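Local coordinates for endonuclease NucS (Pyrococcus abyssi, PDB 2VLD), which cleaves single-stranded DNA extremities, both 3' and 5', on branched DNA structures, binds single-stranded DNA and interacts with PCNA, working as a homodimer, at residues T83-S91 with E98-E106; I154-M162 with R190-E198. The protein carries 2 engineered substitutions. One frame throughout, in Å; residues are numbered along the deposited sequence.

The two contacts lie in different domains: 83-91 with 98-106 in the N-terminal PH-like domain, the region that binds single-stranded DNA, and 154-162 with 190-198 in the C-terminal nuclease domain, of the PD-(D/E)XK type. Within one chain their centres are about 50 Å apart and their nearest atoms about 35 Å, so they do not touch. The dimer brings them together across subunits. R99 of contact 1 lies close to R190 of the second subunit, part of that subunit's contact 2, while E101 and E103 meet H183 of the second subunit, on the same helix as that R190. E40 of the N-terminal domain pairs with R190 of the other chain.

Contact 1: T83-S91 with E98-E106; sequences TFKENSMIS and ERLEVEIIE. Engineered in segment 83-91: M89 (natural residue Ile).
The carbonyl oxygen of S88 is gripped twice by the neighbouring strand: V102 N donates to S88 O at 2.8 Å and almost straight (174°), and E101 CA sends a C-H toward the same oxygen at 3.4 Å. S88 N returns a bond to V102 O, and I90 and L100 exchange a second pair of backbone bonds. This is the antiparallel hairpin of strands 87-92 and 98-104 in the PH-like domain. Side chains alternate between two faces. On one, I90 has its CG1 anti to the backbone N (chi1 -171°), which leaves branch CG2 to meet L100 CB at 3.8 Å; L100 also rests on F62, I64 and V37, and V102 on I64 and C35. The other face carries N87, M89, S91, R99, E101 and E103, mostly polar, and R99, E101 and E103 come near the second subunit. M89, an engineered methionine (natural Ile) present as selenomethionine, has its CG modelled over one face of the R99 guanidinium, though its place is doubtful. The N87 amide stands nearly perpendicular to the E101 carboxylate and gives a weak, less certain bond from ND2 to E101 OE2. That oxygen is also weakly bonded by H183 of the second subunit. At the end of the pairing, I104 N gives a weak 3.4 Å bond to E86 O in the loop before strand 87-92.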
loop_
_atom_site.group_PDB
_atom_site.type_symbol
_atom_site.label_atom_id
_atom_site.label_comp_id
_atom_site.label_asym_id
_atom_site.label_seq_id
_atom_site.Cartn_x
_atom_site.Cartn_y
_atom_site.Cartn_z
ATOM N N THR A 83 9.948 0.098 16.196
ATOM C CA THR A 83 11.086 0.575 16.967
ATOM C C THR A 83 11.875 1.588 16.143
ATOM O O THR A 83 11.948 1.450 14.928
ATOM C CB THR A 83 11.968 -0.633 17.358
ATOM O OG1 THR A 83 11.544 -1.130 18.628
ATOM C CG2 THR A 83 13.436 -0.277 17.444
ATOM N N PHE A 84 12.459 2.597 16.794
ATOM C CA PHE A 84 13.232 3.629 16.086
ATOM C C PHE A 84 14.588 3.986 16.732
ATOM O O PHE A 84 14.674 4.110 17.955
ATOM C CB PHE A 84 12.370 4.881 15.893
ATOM C CG PHE A 84 13.068 5.996 15.177
ATOM C CD1 PHE A 84 13.575 5.815 13.897
ATOM C CD2 PHE A 84 13.218 7.230 15.782
ATOM C CE1 PHE A 84 14.231 6.848 13.234
ATOM C CE2 PHE A 84 13.868 8.269 15.129
ATOM C CZ PHE A 84 14.376 8.076 13.854
ATOM N N LYS A 85 15.623 4.164 15.891
ATOM C CA LYS A 85 17.010 4.485 16.312
ATOM C C LYS A 85 17.921 5.041 15.174
ATOM O O LYS A 85 19.148 4.888 15.227
ATOM C CB LYS A 85 17.668 3.237 16.924
ATOM C CG LYS A 85 18.784 3.540 17.924
ATOM C CD LYS A 85 19.922 2.517 17.861
ATOM C CE LYS A 85 21.021 2.883 18.867
ATOM N NZ LYS A 85 22.279 2.103 18.679
ATOM N N GLU A 86 17.325 5.714 14.182
ATOM C CA GLU A 86 17.949 6.018 12.860
ATOM C C GLU A 86 17.463 5.014 11.779
ATOM O O GLU A 86 17.627 5.205 10.564
ATOM C CB GLU A 86 19.486 6.108 12.943
ATOM C CG GLU A 86 20.260 5.864 11.636
ATOM C CD GLU A 86 19.898 6.833 10.504
ATOM O OE1 GLU A 86 19.035 7.722 10.698
ATOM O OE2 GLU A 86 20.480 6.683 9.408
ATOM N N ASN A 87 16.848 3.942 12.252
ATOM C CA ASN A 87 16.138 3.031 11.396
ATOM C C ASN A 87 14.754 2.816 12.003
ATOM O O ASN A 87 14.582 2.946 13.219
ATOM C CB ASN A 87 16.917 1.716 11.265
ATOM C CG ASN A 87 16.653 0.739 12.427
ATOM O OD1 ASN A 87 16.211 1.135 13.511
ATOM N ND2 ASN A 87 16.929 -0.544 12.199
ATOM N N SER A 88 13.762 2.539 11.169
ATOM C CA SER A 88 12.521 1.993 11.683
ATOM C C SER A 88 12.628 0.489 11.483
ATOM O O SER A 88 12.963 0.033 10.382
ATOM C CB SER A 88 11.307 2.573 10.961
ATOM O OG SER A 88 11.235 3.972 11.153
HETATM N N MSE A 89 12.400 -0.269 12.554
HETATM C CA MSE A 89 12.318 -1.717 12.473
HETATM C C MSE A 89 10.930 -2.192 12.848
HETATM O O MSE A 89 10.310 -1.688 13.785
HETATM C CB MSE A 89 13.309 -2.405 13.413
HETATM C CG MSE A 89 14.783 -2.150 13.163
HETATM SE SE MSE A 89 15.619 -1.187 14.650
HETATM C CE MSE A 89 16.309 -2.635 15.794
ATOM N N ILE A 90 10.451 -3.186 12.121
ATOM C CA ILE A 90 9.279 -3.913 12.549
ATOM C C ILE A 90 9.680 -5.371 12.697
ATOM O O ILE A 90 10.148 -6.000 11.739
ATOM C CB ILE A 90 8.030 -3.628 11.632
ATOM C CG1 ILE A 90 6.757 -4.226 12.228
ATOM C CG2 ILE A 90 8.214 -4.139 10.256
ATOM C CD1 ILE A 90 5.540 -3.240 12.237
ATOM N N SER A 91 9.571 -5.867 13.924
ATOM C CA SER A 91 9.909 -7.242 14.234
ATOM C C SER A 91 8.657 -7.993 14.619
ATOM O O SER A 91 7.871 -7.543 15.459
ATOM C CB SER A 91 10.917 -7.337 15.388
ATOM O OG SER A 91 12.027 -6.494 15.170
ATOM N N GLU A 98 10.991 -12.455 12.402
ATOM C CA GLU A 98 11.103 -11.651 11.200
ATOM C C GLU A 98 11.488 -10.222 11.515
ATOM O O GLU A 98 10.895 -9.598 12.394
ATOM C CB GLU A 98 9.788 -11.651 10.434
ATOM C CG GLU A 98 9.442 -12.971 9.766
ATOM C CD GLU A 98 8.194 -12.862 8.921
ATOM O OE1 GLU A 98 8.255 -12.214 7.854
ATOM O OE2 GLU A 98 7.152 -13.419 9.330
ATOM N N ARG A 99 12.466 -9.702 10.774
ATOM C CA ARG A 99 12.926 -8.336 10.968
ATOM C C ARG A 99 12.916 -7.551 9.673
ATOM O O ARG A 99 13.617 -7.895 8.729
ATOM C CB ARG A 99 14.342 -8.309 11.563
ATOM C CG ARG A 99 14.608 -7.092 12.439
ATOM C CD ARG A 99 16.031 -7.072 12.981
ATOM N NE ARG A 99 16.869 -6.224 12.144
ATOM C CZ ARG A 99 17.355 -5.048 12.519
ATOM N NH1 ARG A 99 17.120 -4.580 13.733
ATOM N NH2 ARG A 99 18.091 -4.343 11.679
ATOM N N LEU A 100 12.130 -6.485 9.639
ATOM C CA LEU A 100 12.159 -5.596 8.515
ATOM C C LEU A 100 12.662 -4.234 8.955
ATOM O O LEU A 100 12.058 -3.588 9.799
ATOM C CB LEU A 100 10.770 -5.495 7.868
ATOM C CG LEU A 100 10.659 -4.726 6.548
ATOM C CD1 LEU A 100 11.575 -5.340 5.534
ATOM C CD2 LEU A 100 9.237 -4.746 6.048
ATOM N N GLU A 101 13.766 -3.800 8.361
ATOM C CA GLU A 101 14.378 -2.521 8.706
ATOM C C GLU A 101 14.411 -1.537 7.541
ATOM O O GLU A 101 14.772 -1.876 6.418
ATOM C CB GLU A 101 15.791 -2.731 9.257
ATOM C CG GLU A 101 16.682 -1.508 9.172
ATOM C CD GLU A 101 18.078 -1.742 9.720
ATOM O OE1 GLU A 101 18.504 -2.909 9.804
ATOM O OE2 GLU A 101 18.752 -0.753 10.066
ATOM N N VAL A 102 14.027 -0.307 7.832
ATOM C CA VAL A 102 14.174 0.781 6.898
ATOM C C VAL A 102 15.277 1.646 7.469
ATOM O O VAL A 102 15.053 2.371 8.436
ATOM C CB VAL A 102 12.862 1.604 6.777
ATOM C CG1 VAL A 102 13.078 2.849 5.942
ATOM C CG2 VAL A 102 11.764 0.756 6.166
ATOM N N GLU A 103 16.478 1.559 6.910
ATOM C CA GLU A 103 17.514 2.488 7.344
ATOM C C GLU A 103 17.344 3.775 6.565
ATOM O O GLU A 103 17.560 3.819 5.362
ATOM C CB GLU A 103 18.937 1.897 7.267
ATOM C CG GLU A 103 19.759 2.235 6.039
ATOM C CD GLU A 103 21.196 1.759 6.158
ATOM O OE1 GLU A 103 21.521 0.682 5.607
ATOM O OE2 GLU A 103 22.004 2.454 6.815
ATOM N N ILE A 104 16.902 4.804 7.265
ATOM C CA ILE A 104 16.597 6.080 6.643
ATOM C C ILE A 104 17.880 6.796 6.275
ATOM O O ILE A 104 18.746 7.010 7.116
ATOM C CB ILE A 104 15.755 6.970 7.573
ATOM C CG1 ILE A 104 14.500 6.207 8.021
ATOM C CG2 ILE A 104 15.445 8.302 6.890
ATOM C CD1 ILE A 104 13.456 7.062 8.678
ATOM N N ILE A 105 17.998 7.144 5.003
ATOM C CA ILE A 105 19.135 7.893 4.509
ATOM C C ILE A 105 18.806 9.381 4.524
ATOM O O ILE A 105 19.618 10.217 4.928
ATOM C CB ILE A 105 19.485 7.435 3.085
ATOM C CG1 ILE A 105 20.247 6.113 3.166
ATOM C CG2 ILE A 105 20.279 8.514 2.323
ATOM C CD1 ILE A 105 20.511 5.472 1.840
ATOM N N GLU A 106 17.587 9.687 4.107
ATOM C CA GLU A 106 17.174 11.034 3.810
ATOM C C GLU A 106 15.648 11.047 3.911
ATOM O O GLU A 106 14.962 10.570 3.004
ATOM C CB GLU A 106 17.663 11.391 2.401
ATOM C CG GLU A 106 17.003 12.591 1.742
ATOM C CD GLU A 106 17.600 13.923 2.152
ATOM O OE1 GLU A 106 18.651 13.935 2.829
ATOM O OE2 GLU A 106 17.012 14.964 1.785
#

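Contact 2: I154-M162 with R190-E198; sequences IRHGIVDVM and RYVDSLKEE
S194 holds its hydroxyl anti to the backbone N (chi1 171°), pointing it into the turn at 154-157, while Y191, with CG anti to the carbonyl carbon, brings its ring against strand 157-159. S194 OG then sits 3.5 Å from I154 CG2 and accepts a weak bond from H156 N; CD2 of the H156 ring comes to 3.7 Å of S194 OG. I158 O lies over one face of the Y191 ring, offset toward the rim and 3.2 Å above its plane, and is bonded by K44 of the second subunit; V159 CG2 lies beside Y191 CB. The Y191 hydroxyl is bonded to E40 of the second subunit, which fixes the ring from its far end. The bent R190 side chain gives a weak bond from NE to H156 O, near the guanidinium plane, and its NH2 forms a salt bridge with the same E40. Toward the C-terminal end of the helix segment, L195 CD2 touches I154 CG1 at 3.6 Å and M162 SE at 4.1 Å. R155 and E198 stack their flat groups, 29° apart, with E198 CG over a guanidinium face; the pair R155 NE to E198 OE1, at 3.6 Å, is held by charge alone. Helix segment 190-198 runs across strand 157-159 at -102°. D160 follows that strand where the chain turns a corner; it bonds L175 N and lies close to E174, consistent with the acidic cluster of a PD-(D/E)XK nuclease.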
loop_
_atom_site.group_PDB
_atom_site.type_symbol
_atom_site.label_atom_id
_atom_site.label_comp_id
_atom_site.label_asym_id
_atom_site.label_seq_id
_atom_site.Cartn_x
_atom_site.Cartn_y
_atom_site.Cartn_z
ATOM N N ILE A 154 -22.479 -4.576 -18.628
ATOM C CA ILE A 154 -22.686 -3.626 -19.720
ATOM C C ILE A 154 -21.311 -3.177 -20.213
ATOM O O ILE A 154 -20.311 -3.473 -19.570
ATOM C CB ILE A 154 -23.577 -2.463 -19.197
ATOM C CG1 ILE A 154 -24.929 -2.538 -19.859
ATOM C CG2 ILE A 154 -23.000 -1.093 -19.409
ATOM C CD1 ILE A 154 -25.643 -3.842 -19.582
ATOM N N ARG A 155 -21.242 -2.493 -21.352
ATOM C CA ARG A 155 -19.954 -2.067 -21.896
ATOM C C ARG A 155 -19.121 -1.265 -20.891
ATOM O O ARG A 155 -17.917 -1.518 -20.741
ATOM C CB ARG A 155 -20.136 -1.267 -23.174
ATOM C CG ARG A 155 -20.356 -2.099 -24.420
ATOM C CD ARG A 155 -20.458 -1.164 -25.612
ATOM N NE ARG A 155 -20.861 -1.836 -26.848
ATOM C CZ ARG A 155 -20.900 -1.252 -28.045
ATOM N NH1 ARG A 155 -20.562 0.029 -28.193
ATOM N NH2 ARG A 155 -21.273 -1.954 -29.102
ATOM N N HIS A 156 -19.756 -0.308 -20.210
ATOM C CA HIS A 156 -19.060 0.511 -19.210
ATOM C C HIS A 156 -19.657 0.387 -17.815
ATOM O O HIS A 156 -19.785 1.386 -17.099
ATOM C CB HIS A 156 -19.048 1.995 -19.603
ATOM C CG HIS A 156 -18.533 2.259 -20.978
ATOM N ND1 HIS A 156 -17.388 1.670 -21.474
ATOM C CD2 HIS A 156 -18.999 3.068 -21.959
ATOM C CE1 HIS A 156 -17.180 2.095 -22.708
ATOM N NE2 HIS A 156 -18.141 2.946 -23.024
ATOM N N GLY A 157 -20.023 -0.821 -17.414
ATOM C CA GLY A 157 -20.510 -0.977 -16.062
ATOM C C GLY A 157 -21.446 -2.125 -15.811
ATOM O O GLY A 157 -21.540 -3.058 -16.599
ATOM N N ILE A 158 -22.114 -2.051 -14.663
ATOM C CA ILE A 158 -23.024 -3.098 -14.217
ATOM C C ILE A 158 -24.330 -2.486 -13.754
ATOM O O ILE A 158 -24.341 -1.550 -12.964
ATOM C CB ILE A 158 -22.396 -3.923 -13.124
ATOM C CG1 ILE A 158 -21.013 -4.395 -13.596
ATOM C CG2 ILE A 158 -23.314 -5.084 -12.737
ATOM C CD1 ILE A 158 -20.422 -5.531 -12.796
ATOM N N VAL A 159 -25.426 -3.020 -14.282
ATOM C CA VAL A 159 -26.745 -2.445 -14.123
ATOM C C VAL A 159 -27.516 -3.293 -13.117
ATOM O O VAL A 159 -27.578 -4.500 -13.262
ATOM C CB VAL A 159 -27.464 -2.411 -15.505
ATOM C CG1 VAL A 159 -28.950 -2.119 -15.363
ATOM C CG2 VAL A 159 -26.793 -1.394 -16.430
ATOM N N ASP A 160 -28.102 -2.662 -12.104
ATOM C CA ASP A 160 -28.790 -3.393 -11.017
ATOM C C ASP A 160 -29.868 -4.339 -11.533
ATOM O O ASP A 160 -29.773 -5.547 -11.352
ATOM C CB ASP A 160 -29.373 -2.410 -9.988
ATOM C CG ASP A 160 -28.287 -1.643 -9.231
ATOM O OD1 ASP A 160 -27.115 -2.070 -9.309
ATOM O OD2 ASP A 160 -28.585 -0.624 -8.553
ATOM N N VAL A 161 -30.893 -3.761 -12.162
ATOM C CA VAL A 161 -31.872 -4.484 -12.962
ATOM C C VAL A 161 -31.938 -3.851 -14.372
ATOM O O VAL A 161 -31.880 -2.628 -14.523
ATOM C CB VAL A 161 -33.254 -4.430 -12.319
ATOM C CG1 VAL A 161 -34.317 -5.008 -13.261
ATOM C CG2 VAL A 161 -33.253 -5.177 -10.995
HETATM N N MSE A 162 -32.028 -4.694 -15.395
HETATM C CA MSE A 162 -32.255 -4.232 -16.757
HETATM C C MSE A 162 -33.455 -4.972 -17.304
HETATM O O MSE A 162 -33.635 -6.171 -17.044
HETATM C CB MSE A 162 -31.033 -4.452 -17.641
HETATM C CG MSE A 162 -31.171 -3.869 -19.028
HETATM SE SE MSE A 162 -29.470 -3.939 -20.009
HETATM C CE MSE A 162 -29.916 -5.184 -21.439
ATOM N N ARG A 190 -24.290 7.114 -16.545
ATOM C CA ARG A 190 -23.210 6.428 -17.243
ATOM C C ARG A 190 -23.710 5.152 -17.917
ATOM O O ARG A 190 -23.377 4.885 -19.071
ATOM C CB ARG A 190 -22.069 6.119 -16.280
ATOM C CG ARG A 190 -20.765 5.786 -16.971
ATOM C CD ARG A 190 -19.622 5.646 -15.991
ATOM N NE ARG A 190 -19.568 4.306 -15.422
ATOM C CZ ARG A 190 -19.792 4.022 -14.141
ATOM N NH1 ARG A 190 -20.076 4.987 -13.276
ATOM N NH2 ARG A 190 -19.714 2.770 -13.722
ATOM N N TYR A 191 -24.531 4.387 -17.197
ATOM C CA TYR A 191 -25.094 3.141 -17.712
ATOM C C TYR A 191 -25.997 3.427 -18.885
ATOM O O TYR A 191 -25.899 2.768 -19.914
ATOM C CB TYR A 191 -25.873 2.381 -16.630
ATOM C CG TYR A 191 -25.097 2.100 -15.367
ATOM C CD1 TYR A 191 -25.728 2.135 -14.127
ATOM C CD2 TYR A 191 -23.731 1.800 -15.405
ATOM C CE1 TYR A 191 -25.033 1.879 -12.963
ATOM C CE2 TYR A 191 -23.017 1.544 -14.242
ATOM C CZ TYR A 191 -23.675 1.584 -13.024
ATOM O OH TYR A 191 -22.983 1.332 -11.860
ATOM N N VAL A 192 -26.857 4.432 -18.730
ATOM C CA VAL A 192 -27.806 4.806 -19.780
ATOM C C VAL A 192 -27.073 5.242 -21.058
ATOM O O VAL A 192 -27.330 4.709 -22.133
ATOM C CB VAL A 192 -28.813 5.875 -19.276
ATOM C CG1 VAL A 192 -29.661 6.419 -20.414
ATOM C CG2 VAL A 192 -29.707 5.292 -18.200
ATOM N N ASP A 193 -26.140 6.180 -20.912
ATOM C CA ASP A 193 -25.335 6.667 -22.027
ATOM C C ASP A 193 -24.607 5.540 -22.746
ATOM O O ASP A 193 -24.626 5.482 -23.973
ATOM C CB ASP A 193 -24.329 7.716 -21.552
ATOM C CG ASP A 193 -24.985 9.037 -21.191
ATOM O OD1 ASP A 193 -26.157 9.261 -21.574
ATOM O OD2 ASP A 193 -24.320 9.859 -20.524
ATOM N N SER A 194 -23.978 4.649 -21.979
ATOM C CA SER A 194 -23.310 3.462 -22.519
ATOM C C SER A 194 -24.257 2.657 -23.410
ATOM O O SER A 194 -23.896 2.255 -24.513
ATOM C CB SER A 194 -22.769 2.596 -21.367
ATOM O OG SER A 194 -22.288 1.335 -21.807
ATOM N N LEU A 195 -25.473 2.438 -22.927
ATOM C CA LEU A 195 -26.462 1.688 -23.676
ATOM C C LEU A 195 -27.048 2.499 -24.831
ATOM O O LEU A 195 -27.424 1.933 -25.856
ATOM C CB LEU A 195 -27.564 1.194 -22.749
ATOM C CG LEU A 195 -27.157 0.137 -21.721
ATOM C CD1 LEU A 195 -27.999 0.308 -20.513
ATOM C CD2 LEU A 195 -27.301 -1.273 -22.246
ATOM N N LYS A 196 -27.114 3.819 -24.670
ATOM C CA LYS A 196 -27.547 4.695 -25.761
ATOM C C LYS A 196 -26.592 4.613 -26.960
ATOM O O LYS A 196 -27.031 4.586 -28.105
ATOM C CB LYS A 196 -27.740 6.145 -25.290
ATOM C CG LYS A 196 -29.115 6.417 -24.679
ATOM C CD LYS A 196 -29.244 7.862 -24.182
ATOM C CE LYS A 196 -30.618 8.087 -23.541
ATOM N NZ LYS A 196 -30.700 9.362 -22.764
ATOM N N GLU A 197 -25.293 4.549 -26.683
ATOM C CA GLU A 197 -24.279 4.320 -27.706
ATOM C C GLU A 197 -24.386 2.938 -28.321
ATOM O O GLU A 197 -23.710 2.634 -29.292
ATOM C CB GLU A 197 -22.871 4.492 -27.131
ATOM C CG GLU A 197 -22.535 5.914 -26.742
ATOM C CD GLU A 197 -21.111 6.292 -27.078
ATOM O OE1 GLU A 197 -20.194 5.503 -26.758
ATOM O OE2 GLU A 197 -20.914 7.381 -27.664
ATOM N N GLU A 198 -25.232 2.095 -27.752
ATOM C CA GLU A 198 -25.333 0.727 -28.231
ATOM C C GLU A 198 -26.640 0.401 -28.937
ATOM O O GLU A 198 -26.629 -0.252 -29.977
ATOM C CB GLU A 198 -25.078 -0.269 -27.099
ATOM C CG GLU A 198 -24.873 -1.690 -27.611
ATOM C CD GLU A 198 -24.350 -2.659 -26.570
ATOM O OE1 GLU A 198 -24.121 -2.265 -25.403
ATOM O OE2 GLU A 198 -24.163 -3.837 -26.939
#